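Local coordinates for thioesterase domain-containing protein (Pyrococcus horikoshii, PDB 1IXL), which adopts the hot-dog fold and may hydrolyse acyl-CoA thioesters, although its function has not been established, at residues G53-A58 against V103-Y108; V63-V68 against K99-E104. One frame throughout, in Å; residues are numbered along the deposited sequence.

Interaction 1. Residues G53-A58 against V103-Y108; sequences GLADYA and VEVKVY
Val107 sets CG1 opposite its own backbone N (chi1 179°) and CG2 opposite its carbonyl carbon, and this spreads the two methyls so that each meets a different residue of the helix. CG2 touches the methyl of Ala55, while CG1 meets Leu54, whose isobutyl group, with chi1 at 161°, crosses it obliquely; Leu54 CD2 stops 4.0 Å from Val107 CG1. Val105 has the same rotamer two residues back along the strand, on the same face. Its CG1 lies 3.7 Å from Ala55 CB, and its CG2 packs 3.8 Å from Ala55 O. Ala55 CB is therefore received between two valines, at 3.7 Å also from Val107 CG2.

The residue types follow from this geometry. The axes of the helix and strand segments approach to 8.5 Å, and Ala55, whose CA lies 6.2 Å from Val105 CA, points its CB at the strand; a single methyl fills that place without pushing the helix off. Branched valines suit the extended strand and offer two methyls apiece, and the longer Leu54 reaches in from the flank of the helix. All four residues are buried and the side chains that meet are all apolar.

The arrangement belongs to the core of the hot-dog fold, a helix wrapped by an antiparallel sheet, the segments running at 138° to one another. Strand 100-109 lies between strands 86-97 and 112-123. Leu54 also packs on Leu87 and Ala89 of the former and on Leu32 of strand 27-33, while Ala55 and Val105 share Phe119 of the latter.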
loop_
_atom_site.group_PDB
_atom_site.type_symbol
_atom_site.label_atom_id
_atom_site.label_comp_id
_atom_site.label_asym_id
_atom_site.label_seq_id
_atom_site.Cartn_x
_atom_site.Cartn_y
_atom_site.Cartn_z
ATOM N N GLY A 53 5.140 3.595 1.072
ATOM C CA GLY A 53 5.467 2.279 0.558
ATOM C C GLY A 53 4.381 1.302 0.950
ATOM O O GLY A 53 3.953 0.478 0.149
ATOM N N LEU A 54 3.945 1.371 2.207
ATOM C CA LEU A 54 2.867 0.483 2.645
ATOM C C LEU A 54 1.607 0.723 1.811
ATOM O O LEU A 54 0.974 -0.232 1.329
ATOM C CB LEU A 54 2.555 0.698 4.136
ATOM C CG LEU A 54 1.195 0.191 4.652
ATOM C CD1 LEU A 54 1.119 -1.327 4.558
ATOM C CD2 LEU A 54 1.006 0.624 6.102
ATOM N N ALA A 55 1.220 1.979 1.635
ATOM C CA ALA A 55 0.014 2.252 0.838
ATOM C C ALA A 55 0.153 1.770 -0.619
ATOM O O ALA A 55 -0.788 1.224 -1.200
ATOM C CB ALA A 55 -0.313 3.750 0.863
ATOM N N ASP A 56 1.331 1.990 -1.195
ATOM C CA ASP A 56 1.659 1.589 -2.583
ATOM C C ASP A 56 1.453 0.064 -2.726
ATOM O O ASP A 56 0.806 -0.414 -3.660
ATOM C CB ASP A 56 3.134 1.979 -2.850
ATOM C CG ASP A 56 3.652 1.559 -4.235
ATOM O OD1 ASP A 56 2.973 0.787 -4.956
ATOM O OD2 ASP A 56 4.779 2.010 -4.586
ATOM N N TYR A 57 2.010 -0.692 -1.787
ATOM C CA TYR A 57 1.895 -2.144 -1.797
ATOM C C TYR A 57 0.434 -2.589 -1.684
ATOM O O TYR A 57 0.025 -3.518 -2.375
ATOM C CB TYR A 57 2.772 -2.736 -0.660
ATOM C CG TYR A 57 2.803 -4.265 -0.493
ATOM C CD1 TYR A 57 2.791 -5.128 -1.602
ATOM C CD2 TYR A 57 2.977 -4.835 0.776
ATOM C CE1 TYR A 57 2.962 -6.503 -1.447
ATOM C CE2 TYR A 57 3.159 -6.207 0.947
ATOM C CZ TYR A 57 3.157 -7.039 -0.173
ATOM O OH TYR A 57 3.418 -8.384 -0.028
ATOM N N ALA A 58 -0.360 -1.934 -0.831
ATOM C CA ALA A 58 -1.760 -2.312 -0.697
ATOM C C ALA A 58 -2.490 -2.124 -2.035
ATOM O O ALA A 58 -3.332 -2.950 -2.446
ATOM C CB ALA A 58 -2.441 -1.466 0.415
ATOM N N VAL A 103 -6.900 3.337 -7.775
ATOM C CA VAL A 103 -7.109 2.729 -6.467
ATOM C C VAL A 103 -7.011 3.785 -5.383
ATOM O O VAL A 103 -6.080 4.581 -5.378
ATOM C CB VAL A 103 -6.037 1.665 -6.219
ATOM C CG1 VAL A 103 -6.233 1.015 -4.859
ATOM C CG2 VAL A 103 -6.087 0.631 -7.348
ATOM N N GLU A 104 -7.980 3.809 -4.482
ATOM C CA GLU A 104 -7.933 4.769 -3.395
ATOM C C GLU A 104 -7.352 4.003 -2.213
ATOM O O GLU A 104 -7.676 2.832 -2.004
ATOM C CB GLU A 104 -9.338 5.278 -3.056
ATOM C CG GLU A 104 -9.365 6.216 -1.853
ATOM C CD GLU A 104 -10.716 6.878 -1.658
ATOM O OE1 GLU A 104 -11.738 6.151 -1.692
ATOM O OE2 GLU A 104 -10.752 8.119 -1.471
ATOM N N VAL A 105 -6.470 4.638 -1.456
ATOM C CA VAL A 105 -5.887 3.962 -0.309
ATOM C C VAL A 105 -5.903 4.905 0.883
ATOM O O VAL A 105 -5.657 6.110 0.757
ATOM C CB VAL A 105 -4.399 3.539 -0.557
ATOM C CG1 VAL A 105 -3.874 2.802 0.647
ATOM C CG2 VAL A 105 -4.275 2.654 -1.788
ATOM N N LYS A 106 -6.219 4.352 2.039
ATOM C CA LYS A 106 -6.218 5.128 3.259
ATOM C C LYS A 106 -5.413 4.290 4.230
ATOM O O LYS A 106 -5.607 3.075 4.315
ATOM C CB LYS A 106 -7.649 5.349 3.774
ATOM C CG LYS A 106 -8.345 6.518 3.097
ATOM C CD LYS A 106 -9.519 7.021 3.918
ATOM C CE LYS A 106 -10.838 6.597 3.320
ATOM N NZ LYS A 106 -11.009 7.241 1.991
ATOM N N VAL A 107 -4.471 4.924 4.918
ATOM C CA VAL A 107 -3.672 4.196 5.878
ATOM C C VAL A 107 -4.150 4.632 7.257
ATOM O O VAL A 107 -4.241 5.829 7.525
ATOM C CB VAL A 107 -2.185 4.504 5.721
ATOM C CG1 VAL A 107 -1.384 3.730 6.775
ATOM C CG2 VAL A 107 -1.724 4.114 4.299
ATOM N N TYR A 108 -4.455 3.652 8.110
ATOM C CA TYR A 108 -4.961 3.911 9.467
ATOM C C TYR A 108 -4.032 3.507 10.596
ATOM O O TYR A 108 -3.210 2.598 10.459
ATOM C CB TYR A 108 -6.273 3.134 9.713
ATOM C CG TYR A 108 -7.405 3.436 8.750
ATOM C CD1 TYR A 108 -7.436 2.870 7.469
ATOM C CD2 TYR A 108 -8.420 4.320 9.103
ATOM C CE1 TYR A 108 -8.452 3.190 6.559
ATOM C CE2 TYR A 108 -9.440 4.645 8.213
ATOM C CZ TYR A 108 -9.453 4.082 6.941
ATOM O OH TYR A 108 -10.456 4.426 6.056
#

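Interaction 2. Residues V63-V68 against K99-E104; sequences VNEPTV and KKKIVE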
loop_
_atom_site.group_PDB
_atom_site.type_symbol
_atom_site.label_atom_id
_atom_site.label_comp_id
_atom_site.label_asym_id
_atom_site.label_seq_id
_atom_site.Cartn_x
_atom_site.Cartn_y
_atom_site.Cartn_z
ATOM N N VAL A 63 -5.230 -4.665 -6.941
ATOM C CA VAL A 63 -5.359 -5.043 -8.360
ATOM C C VAL A 63 -4.969 -6.508 -8.469
ATOM O O VAL A 63 -5.632 -7.288 -9.143
ATOM C CB VAL A 63 -4.459 -4.182 -9.259
ATOM C CG1 VAL A 63 -4.566 -4.656 -10.724
ATOM C CG2 VAL A 63 -4.882 -2.705 -9.131
ATOM N N ASN A 64 -3.869 -6.861 -7.815
ATOM C CA ASN A 64 -3.394 -8.235 -7.736
ATOM C C ASN A 64 -3.275 -8.967 -9.066
ATOM O O ASN A 64 -3.770 -10.081 -9.227
ATOM C CB ASN A 64 -4.305 -9.024 -6.785
ATOM C CG ASN A 64 -3.705 -10.358 -6.368
ATOM O OD1 ASN A 64 -2.490 -10.483 -6.213
ATOM N ND2 ASN A 64 -4.562 -11.367 -6.171
ATOM N N GLU A 65 -2.592 -8.331 -10.005
ATOM C CA GLU A 65 -2.355 -8.891 -11.322
ATOM C C GLU A 65 -0.834 -8.980 -11.363
ATOM O O GLU A 65 -0.160 -8.040 -10.964
ATOM C CB GLU A 65 -2.878 -7.921 -12.375
ATOM C CG GLU A 65 -3.425 -8.589 -13.579
ATOM C CD GLU A 65 -4.904 -8.874 -13.459
ATOM O OE1 GLU A 65 -5.704 -7.941 -13.712
ATOM O OE2 GLU A 65 -5.260 -10.022 -13.109
ATOM N N PRO A 66 -0.267 -10.101 -11.839
ATOM C CA PRO A 66 1.193 -10.267 -11.896
ATOM C C PRO A 66 2.041 -9.073 -12.350
ATOM O O PRO A 66 3.003 -8.677 -11.668
ATOM C CB PRO A 66 1.367 -11.465 -12.824
ATOM C CG PRO A 66 0.137 -12.310 -12.499
ATOM C CD PRO A 66 -0.962 -11.274 -12.413
ATOM N N THR A 67 1.677 -8.506 -13.496
ATOM C CA THR A 67 2.394 -7.383 -14.080
ATOM C C THR A 67 1.984 -5.979 -13.602
ATOM O O THR A 67 2.413 -4.982 -14.201
ATOM C CB THR A 67 2.233 -7.403 -15.611
ATOM O OG1 THR A 67 0.840 -7.284 -15.941
ATOM C CG2 THR A 67 2.777 -8.705 -16.187
ATOM N N VAL A 68 1.179 -5.870 -12.547
ATOM C CA VAL A 68 0.744 -4.529 -12.121
ATOM C C VAL A 68 1.925 -3.651 -11.671
ATOM O O VAL A 68 2.897 -4.142 -11.098
ATOM C CB VAL A 68 -0.324 -4.616 -10.989
ATOM C CG1 VAL A 68 0.302 -5.199 -9.724
ATOM C CG2 VAL A 68 -0.933 -3.217 -10.724
ATOM N N LYS A 99 -6.923 -1.689 -18.556
ATOM C CA LYS A 99 -5.564 -1.935 -18.110
ATOM C C LYS A 99 -5.107 -0.919 -17.080
ATOM O O LYS A 99 -4.099 -1.124 -16.417
ATOM C CB LYS A 99 -4.602 -1.948 -19.299
ATOM C CG LYS A 99 -4.813 -0.840 -20.332
ATOM C CD LYS A 99 -6.172 -0.925 -21.051
ATOM C CE LYS A 99 -6.116 -0.279 -22.432
ATOM N NZ LYS A 99 -5.368 1.012 -22.437
ATOM N N LYS A 100 -5.835 0.186 -16.963
ATOM C CA LYS A 100 -5.496 1.187 -15.964
ATOM C C LYS A 100 -6.535 1.078 -14.866
ATOM O O LYS A 100 -7.740 0.974 -15.143
ATOM C CB LYS A 100 -5.515 2.613 -16.525
ATOM C CG LYS A 100 -4.991 3.627 -15.488
ATOM C CD LYS A 100 -4.899 5.070 -15.990
ATOM C CE LYS A 100 -6.195 5.831 -15.747
ATOM N NZ LYS A 100 -6.072 7.286 -16.036
ATOM N N LYS A 101 -6.061 1.113 -13.620
ATOM C CA LYS A 101 -6.918 1.011 -12.453
ATOM C C LYS A 101 -6.642 2.172 -11.492
ATOM O O LYS A 101 -5.492 2.476 -11.208
ATOM C CB LYS A 101 -6.630 -0.305 -11.735
ATOM C CG LYS A 101 -6.564 -1.521 -12.663
ATOM C CD LYS A 101 -7.954 -1.931 -13.125
ATOM C CE LYS A 101 -7.928 -3.224 -13.942
ATOM N NZ LYS A 101 -7.232 -4.338 -13.245
ATOM N N ILE A 102 -7.688 2.834 -11.016
ATOM C CA ILE A 102 -7.504 3.923 -10.057
ATOM C C ILE A 102 -7.850 3.310 -8.698
ATOM O O ILE A 102 -8.947 2.799 -8.495
ATOM C CB ILE A 102 -8.420 5.118 -10.362
ATOM C CG1 ILE A 102 -8.049 5.715 -11.721
ATOM C CG2 ILE A 102 -8.264 6.189 -9.292
ATOM C CD1 ILE A 102 -9.005 6.832 -12.192
ATOM N N VAL A 103 -6.900 3.337 -7.775
ATOM C CA VAL A 103 -7.109 2.729 -6.467
ATOM C C VAL A 103 -7.011 3.785 -5.383
ATOM O O VAL A 103 -6.080 4.581 -5.378
ATOM C CB VAL A 103 -6.037 1.665 -6.219
ATOM C CG1 VAL A 103 -6.233 1.015 -4.859
ATOM C CG2 VAL A 103 -6.087 0.631 -7.348
ATOM N N GLU A 104 -7.980 3.809 -4.482
ATOM C CA GLU A 104 -7.933 4.769 -3.395
ATOM C C GLU A 104 -7.352 4.003 -2.213
ATOM O O GLU A 104 -7.676 2.832 -2.004
ATOM C CB GLU A 104 -9.338 5.278 -3.056
ATOM C CG GLU A 104 -9.365 6.216 -1.853
ATOM C CD GLU A 104 -10.716 6.878 -1.658
ATOM O OE1 GLU A 104 -11.738 6.151 -1.692
ATOM O OE2 GLU A 104 -10.752 8.119 -1.471
#
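Val63 packs against Lys101 and Val103 where the central helix of the hot-dog fold ends over the start of strand 100-109. Its two methyls divide the work. CG1, opposite the backbone N (chi1 177°), lies 3.7 Å from Lys101 NZ, while CG2 sits beside Lys101 CB at 3.9 Å and meets Val103 CG2 at 4.0 Å. A branched apolar residue suits this place because it covers a lysine stem and a valine methyl at once.

Lys101 is buried, and its chain is bent at chi2 (-74°) and again at chi4 (53°). The folded chain runs slantwise past Val63 and brings its ammonium group towards the loop, where Glu65 approaches at about a right angle, itself bent at chi2. The resulting salt bridge is long and therefore weak, though the carboxylate is likely to offset some of the charge of this buried lysine. An alanine in place of Val63 would probably strip the lysine stem of its two methyl contacts, open a gap beside Val103 CG2 and let the lysine chain turn more freely.

After Val63 the helix is left at Asn64, which has positive phi and whose side-chain amide hydrogen-bonds to the backbone of Glu5 and Arg7. A type I turn from Glu65 to Val68 then leads into strand 68-77. Across the contact, Glu65 OE1 stands 3.9 Å from Lys101 NZ.

Both interactions join the same two elements, helix 48-63 with the loop after it and strand 100-109, and their centres lie about 13 Å apart. The helix and strand segments run in largely opposed directions in interaction 1, so interaction 2, consistently, pairs the helix's last residue with the early part of the strand. Val103 belongs to both strand segments: it meets Val63 in interaction 2, and packs on Ala59 and Ala62 between the two contacts. The character changes along the way, from the buried apolar core of interaction 1, whose centre lies about 3 Å from the centre of the chain, to a partly buried margin in interaction 2, where apolar contacts adjoin a long salt bridge and whose centre lies about 12 Å from the centre of the chain.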